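Local coordinates for citrate lyase, subunit 1 (Methanosaeta concilii, PDB 6HXI), which probably catalyses, as an ATP citrate lyase, the ATP-driven conversion of citrate and coenzyme A to acetyl-CoA and oxaloacetate, at residues 335-349 with 371-385. Sequence-based numbering, arbitrary orientation.
Sequences VLLIGGAIANFTDVA and IEIYVRRGGPNYEQG. With COA (coenzyme A), chain G; FLC (citrate anion), chain M.
Arg377 NH1 lies between Ala341 O, to which it gives a weak bond, and FLC OA2 of the bound citrate, a hydrogen bond of 2.8 Å; Arg377 NH2 adds another, 2.9 Å long, to FLC OA1 of the same carboxylate. With CG anti to the backbone N (chi1 -166°) and a bend at chi2, the Arg377 chain rises past Val348, whose CG1 packs on its CG at 3.7 Å. A methionine in place of Arg377 would probably leave that citrate carboxylate without its paired charge and Ala341 O without its weak bond from this side chain. The loop 339-347 holds citrate's central carboxylate with three backbone amides and one side chain: Asn344 N and ND2 donate to FLC OB2, Phe345 N and Thr346 N to FLC OB1. Phe345 touches both ligands, with OB1 over one face of its ring and coenzyme A C2P at the edge.

Arg376 turns elsewhere. Its NH1 donates to Gly340 O at 3.0 Å, in the carbonyl plane and on a lone pair, and forms a salt bridge with Glu184 of the neighbouring succinyl-CoA ligase (ADP-forming) subunit alpha chain. Beyond, Ala343 N bonds Gly378 O, and Val348 N reaches Pro380 O at 2.8 Å.

Behind the loops, strands 335-338 and 371-376 run parallel, 17° apart, joined by four backbone hydrogen bonds. Val335 CG1 touches Tyr374 CD1 at 3.6 Å on one face; Ile338 CD1 meets Ile373 CG2 on the other. With helix 348-361 they form a beta-alpha-beta unit of the succinyl-CoA synthetase-like citrate-binding domain, citrate sitting at the strands' C-terminal ends, the usual ligand site of such folds. These are the central strands of a four-stranded parallel sheet, flanked by 273-275 and 400-403, with helix 412-417 against Val335, Leu337 and Tyr374 and helix 348-361 against Ile338 and Val375.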
# COMPACT_ATOMS: atom_id res chain seq x y z
N VAL C 335 47.85 -1.49 45.55
CA VAL C 335 47.13 -2.70 45.14
C VAL C 335 45.63 -2.45 44.92
O VAL C 335 44.98 -1.80 45.76
CB VAL C 335 47.41 -3.87 46.13
CG1 VAL C 335 46.52 -5.06 45.84
CG2 VAL C 335 48.88 -4.29 46.10
N LEU C 336 45.08 -2.94 43.78
CA LEU C 336 43.65 -2.88 43.42
C LEU C 336 43.03 -4.29 43.49
O LEU C 336 43.39 -5.15 42.68
CB LEU C 336 43.38 -2.22 42.05
CG LEU C 336 41.88 -2.13 41.57
CD1 LEU C 336 40.95 -1.43 42.62
CD2 LEU C 336 41.77 -1.44 40.22
N LEU C 337 42.12 -4.50 44.45
CA LEU C 337 41.45 -5.79 44.66
C LEU C 337 40.03 -5.77 44.11
O LEU C 337 39.13 -5.20 44.72
CB LEU C 337 41.48 -6.20 46.14
CG LEU C 337 42.86 -6.27 46.81
CD1 LEU C 337 42.73 -6.34 48.31
CD2 LEU C 337 43.66 -7.47 46.32
N ILE C 338 39.86 -6.38 42.93
CA ILE C 338 38.58 -6.51 42.23
C ILE C 338 38.02 -7.88 42.56
O ILE C 338 38.23 -8.86 41.84
CB ILE C 338 38.70 -6.25 40.69
CG1 ILE C 338 39.61 -5.01 40.40
CG2 ILE C 338 37.28 -6.12 40.07
CD1 ILE C 338 39.83 -4.63 38.96
N GLY C 339 37.34 -7.95 43.69
CA GLY C 339 36.81 -9.21 44.18
C GLY C 339 35.30 -9.32 44.20
O GLY C 339 34.60 -8.49 43.62
N GLY C 340 34.84 -10.35 44.89
CA GLY C 340 33.43 -10.63 45.07
C GLY C 340 33.15 -12.11 45.16
O GLY C 340 34.03 -12.94 44.90
N ALA C 341 31.91 -12.44 45.52
CA ALA C 341 31.47 -13.82 45.61
C ALA C 341 31.08 -14.31 44.21
O ALA C 341 31.34 -13.62 43.22
CB ALA C 341 30.27 -13.93 46.55
N ILE C 342 30.48 -15.50 44.14
CA ILE C 342 29.95 -16.03 42.89
C ILE C 342 28.57 -15.38 42.81
O ILE C 342 27.73 -15.68 43.65
CB ILE C 342 29.91 -17.58 42.88
CG1 ILE C 342 31.32 -18.19 43.11
CG2 ILE C 342 29.26 -18.11 41.57
CD1 ILE C 342 31.31 -19.67 43.58
N ALA C 343 28.37 -14.40 41.89
CA ALA C 343 27.10 -13.68 41.79
C ALA C 343 25.95 -14.57 41.41
O ALA C 343 26.12 -15.59 40.72
CB ALA C 343 27.20 -12.52 40.80
N ASN C 344 24.75 -14.15 41.83
CA ASN C 344 23.50 -14.82 41.49
C ASN C 344 22.93 -14.20 40.22
O ASN C 344 22.27 -14.88 39.45
CB ASN C 344 22.49 -14.65 42.61
CG ASN C 344 22.93 -15.19 43.94
OD1 ASN C 344 22.76 -16.37 44.26
ND2 ASN C 344 23.45 -14.30 44.76
N PHE C 345 23.11 -12.89 40.02
CA PHE C 345 22.48 -12.28 38.86
C PHE C 345 23.29 -11.15 38.22
O PHE C 345 23.09 -10.89 37.04
CB PHE C 345 21.04 -11.83 39.15
CG PHE C 345 20.85 -10.70 40.15
CD1 PHE C 345 20.81 -10.96 41.52
CD2 PHE C 345 20.65 -9.40 39.71
CE1 PHE C 345 20.61 -9.91 42.44
CE2 PHE C 345 20.46 -8.35 40.63
CZ PHE C 345 20.43 -8.62 41.98
N THR C 346 24.19 -10.49 38.98
CA THR C 346 25.07 -9.44 38.45
C THR C 346 25.84 -10.03 37.30
O THR C 346 26.50 -11.06 37.46
CB THR C 346 25.99 -8.91 39.56
OG1 THR C 346 25.19 -8.28 40.57
CG2 THR C 346 27.04 -7.90 39.04
N ASP C 347 25.70 -9.44 36.12
CA ASP C 347 26.39 -9.89 34.92
C ASP C 347 27.89 -9.53 34.98
O ASP C 347 28.24 -8.35 34.97
CB ASP C 347 25.72 -9.30 33.66
CG ASP C 347 25.95 -10.14 32.43
OD1 ASP C 347 27.12 -10.21 31.96
OD2 ASP C 347 24.98 -10.75 31.93
N VAL C 348 28.76 -10.53 35.04
CA VAL C 348 30.20 -10.29 35.17
C VAL C 348 30.81 -9.72 33.87
O VAL C 348 31.77 -8.95 33.93
CB VAL C 348 30.95 -11.55 35.69
CG1 VAL C 348 32.44 -11.27 35.91
CG2 VAL C 348 30.31 -12.09 36.96
N ALA C 349 30.24 -10.09 32.71
CA ALA C 349 30.69 -9.62 31.40
C ALA C 349 30.45 -8.14 31.23
O ALA C 349 31.35 -7.43 30.78
CB ALA C 349 30.00 -10.39 30.29
N ILE C 371 50.79 0.33 40.24
CA ILE C 371 49.56 -0.35 40.65
C ILE C 371 49.53 -1.79 40.13
O ILE C 371 49.86 -2.04 38.96
CB ILE C 371 48.31 0.50 40.29
CG1 ILE C 371 48.29 1.82 41.11
CG2 ILE C 371 47.00 -0.28 40.49
CD1 ILE C 371 47.27 2.91 40.67
N GLU C 372 49.17 -2.74 41.02
CA GLU C 372 49.02 -4.17 40.77
C GLU C 372 47.55 -4.54 40.98
O GLU C 372 46.98 -4.22 42.03
CB GLU C 372 49.92 -4.99 41.71
CG GLU C 372 51.39 -4.96 41.32
CD GLU C 372 52.35 -5.21 42.46
OE1 GLU C 372 52.03 -6.01 43.36
OE2 GLU C 372 53.46 -4.62 42.43
N ILE C 373 46.93 -5.16 39.97
CA ILE C 373 45.51 -5.52 40.00
C ILE C 373 45.32 -7.01 40.29
O ILE C 373 45.98 -7.84 39.68
CB ILE C 373 44.79 -5.05 38.69
CG1 ILE C 373 44.86 -3.52 38.54
CG2 ILE C 373 43.34 -5.53 38.63
CD1 ILE C 373 45.31 -3.04 37.20
N TYR C 374 44.43 -7.34 41.25
CA TYR C 374 44.11 -8.71 41.66
C TYR C 374 42.59 -8.90 41.54
O TYR C 374 41.82 -8.14 42.13
CB TYR C 374 44.61 -9.01 43.09
CG TYR C 374 46.12 -8.91 43.23
CD1 TYR C 374 46.74 -7.66 43.36
CD2 TYR C 374 46.92 -10.05 43.27
CE1 TYR C 374 48.13 -7.56 43.47
CE2 TYR C 374 48.30 -9.95 43.39
CZ TYR C 374 48.91 -8.71 43.50
OH TYR C 374 50.27 -8.63 43.63
N VAL C 375 42.17 -9.89 40.73
CA VAL C 375 40.77 -10.20 40.44
C VAL C 375 40.37 -11.63 40.86
O VAL C 375 41.11 -12.56 40.57
CB VAL C 375 40.46 -9.98 38.93
CG1 VAL C 375 38.96 -10.09 38.64
CG2 VAL C 375 41.03 -8.65 38.42
N ARG C 376 39.20 -11.78 41.51
CA ARG C 376 38.57 -13.06 41.87
C ARG C 376 37.07 -12.87 41.67
O ARG C 376 36.44 -12.14 42.43
CB ARG C 376 38.88 -13.53 43.30
CG ARG C 376 38.41 -14.97 43.60
CD ARG C 376 36.94 -15.08 44.01
NE ARG C 376 36.53 -16.46 44.29
CZ ARG C 376 35.33 -16.82 44.75
NH1 ARG C 376 34.41 -15.91 45.01
NH2 ARG C 376 35.06 -18.10 44.99
N ARG C 377 36.50 -13.54 40.68
CA ARG C 377 35.08 -13.40 40.42
C ARG C 377 34.44 -14.64 39.81
O ARG C 377 35.06 -15.36 39.04
CB ARG C 377 34.84 -12.15 39.54
CG ARG C 377 33.39 -11.66 39.45
CD ARG C 377 32.82 -11.09 40.73
NE ARG C 377 31.58 -10.37 40.46
CZ ARG C 377 30.49 -10.41 41.22
NH1 ARG C 377 30.49 -11.11 42.34
NH2 ARG C 377 29.42 -9.71 40.88
N GLY C 378 33.19 -14.85 40.19
CA GLY C 378 32.28 -15.87 39.68
C GLY C 378 30.93 -15.21 39.45
O GLY C 378 30.71 -14.07 39.89
N GLY C 379 30.04 -15.91 38.75
CA GLY C 379 28.71 -15.39 38.44
C GLY C 379 28.32 -15.43 36.97
O GLY C 379 29.08 -15.95 36.15
N PRO C 380 27.10 -14.91 36.61
CA PRO C 380 26.67 -14.92 35.19
C PRO C 380 27.70 -14.36 34.21
O PRO C 380 28.15 -13.23 34.37
CB PRO C 380 25.36 -14.13 35.21
CG PRO C 380 24.86 -14.27 36.59
CD PRO C 380 26.07 -14.30 37.47
N ASN C 381 28.10 -15.18 33.23
CA ASN C 381 29.08 -14.91 32.17
C ASN C 381 30.49 -14.59 32.71
O ASN C 381 31.23 -13.86 32.06
CB ASN C 381 28.60 -13.80 31.19
CG ASN C 381 27.18 -13.94 30.66
OD1 ASN C 381 26.34 -13.09 30.89
ND2 ASN C 381 26.90 -14.98 29.87
N TYR C 382 30.86 -15.14 33.88
CA TYR C 382 32.16 -14.84 34.50
C TYR C 382 33.33 -15.15 33.58
O TYR C 382 34.24 -14.34 33.54
CB TYR C 382 32.35 -15.51 35.88
CG TYR C 382 32.80 -16.95 35.85
CD1 TYR C 382 31.87 -17.98 35.81
CD2 TYR C 382 34.15 -17.28 35.85
CE1 TYR C 382 32.28 -19.32 35.78
CE2 TYR C 382 34.56 -18.61 35.78
CZ TYR C 382 33.62 -19.63 35.78
OH TYR C 382 34.00 -20.95 35.75
N GLU C 383 33.30 -16.29 32.85
CA GLU C 383 34.40 -16.70 31.97
C GLU C 383 34.70 -15.63 30.91
O GLU C 383 35.87 -15.30 30.72
CB GLU C 383 34.24 -18.12 31.37
CG GLU C 383 32.92 -18.50 30.71
CD GLU C 383 31.82 -18.98 31.64
OE1 GLU C 383 30.92 -18.18 31.97
OE2 GLU C 383 31.91 -20.15 32.10
N GLN C 384 33.66 -15.02 30.33
CA GLN C 384 33.78 -13.91 29.39
C GLN C 384 34.40 -12.67 30.07
O GLN C 384 35.24 -12.01 29.47
CB GLN C 384 32.40 -13.58 28.79
CG GLN C 384 32.40 -12.42 27.80
CD GLN C 384 31.02 -12.04 27.30
OE1 GLN C 384 30.02 -12.73 27.55
NE2 GLN C 384 30.95 -10.94 26.57
N GLY C 385 33.98 -12.39 31.31
CA GLY C 385 34.51 -11.28 32.10
C GLY C 385 35.99 -11.46 32.46
O GLY C 385 36.78 -10.52 32.31
N1A COA G . 7.48 5.79 31.45
C2A COA G . 7.32 5.95 32.77
N3A COA G . 7.80 5.20 33.77
C4A COA G . 8.47 4.14 33.30
C5A COA G . 8.70 3.83 31.97
C6A COA G . 8.20 4.73 31.01
N6A COA G . 8.43 4.62 29.70
N7A COA G . 9.34 2.60 31.86
C8A COA G . 9.48 2.21 33.10
N9A COA G . 8.97 3.08 34.02
C1B COA G . 8.94 2.92 35.48
C2B COA G . 8.25 1.66 35.99
O2B COA G . 6.83 1.82 36.02
C3B COA G . 8.86 1.56 37.39
O3B COA G . 8.22 2.46 38.32
P3B COA G . 8.17 2.21 39.90
O7A COA G . 9.57 1.99 40.35
O8A COA G . 7.54 3.43 40.47
O9A COA G . 7.24 1.01 40.10
C4B COA G . 10.27 2.15 37.22
O4B COA G . 10.26 2.86 35.97
C5B COA G . 11.40 1.14 37.24
O5B COA G . 11.00 0.03 36.41
P1A COA G . 11.29 -1.51 36.87
O1A COA G . 11.18 -2.50 35.76
O2A COA G . 10.50 -1.90 38.10
O3A COA G . 12.82 -1.27 37.27
P2A COA G . 14.14 -2.07 37.64
O4A COA G . 14.91 -2.35 36.41
O5A COA G . 14.92 -1.16 38.55
O6A COA G . 13.69 -3.44 38.39
CBP COA G . 14.44 -4.55 40.42
CCP COA G . 13.50 -3.51 39.81
CDP COA G . 14.17 -4.61 41.93
CEP COA G . 14.19 -5.95 39.81
CAP COA G . 15.91 -4.13 40.14
OAP COA G . 16.11 -2.76 40.44
C9P COA G . 17.00 -4.95 40.82
O9P COA G . 17.35 -6.03 40.33
N8P COA G . 17.54 -4.43 41.94
C7P COA G . 18.52 -5.15 42.74
C6P COA G . 17.98 -5.48 44.11
C5P COA G . 19.02 -6.13 44.99
O5P COA G . 20.22 -5.88 44.85
N4P COA G . 18.57 -6.99 45.90
C3P COA G . 19.44 -7.78 46.76
C2P COA G . 19.98 -9.01 46.06
S1P COA G . 20.87 -9.94 47.34
CAC FLC M . 27.22 -9.77 43.54
CA FLC M . 26.09 -9.62 44.55
CB FLC M . 24.65 -9.62 44.00
CBC FLC M . 24.46 -10.89 43.14
CG FLC M . 23.63 -9.58 45.15
CGC FLC M . 24.14 -9.07 46.49
OA1 FLC M . 27.20 -9.01 42.53
OA2 FLC M . 28.12 -10.61 43.80
OB1 FLC M . 24.24 -10.72 41.92
OB2 FLC M . 24.54 -12.00 43.71
OG1 FLC M . 24.10 -7.85 46.71
OG2 FLC M . 24.59 -9.91 47.31
OHB FLC M . 24.45 -8.47 43.20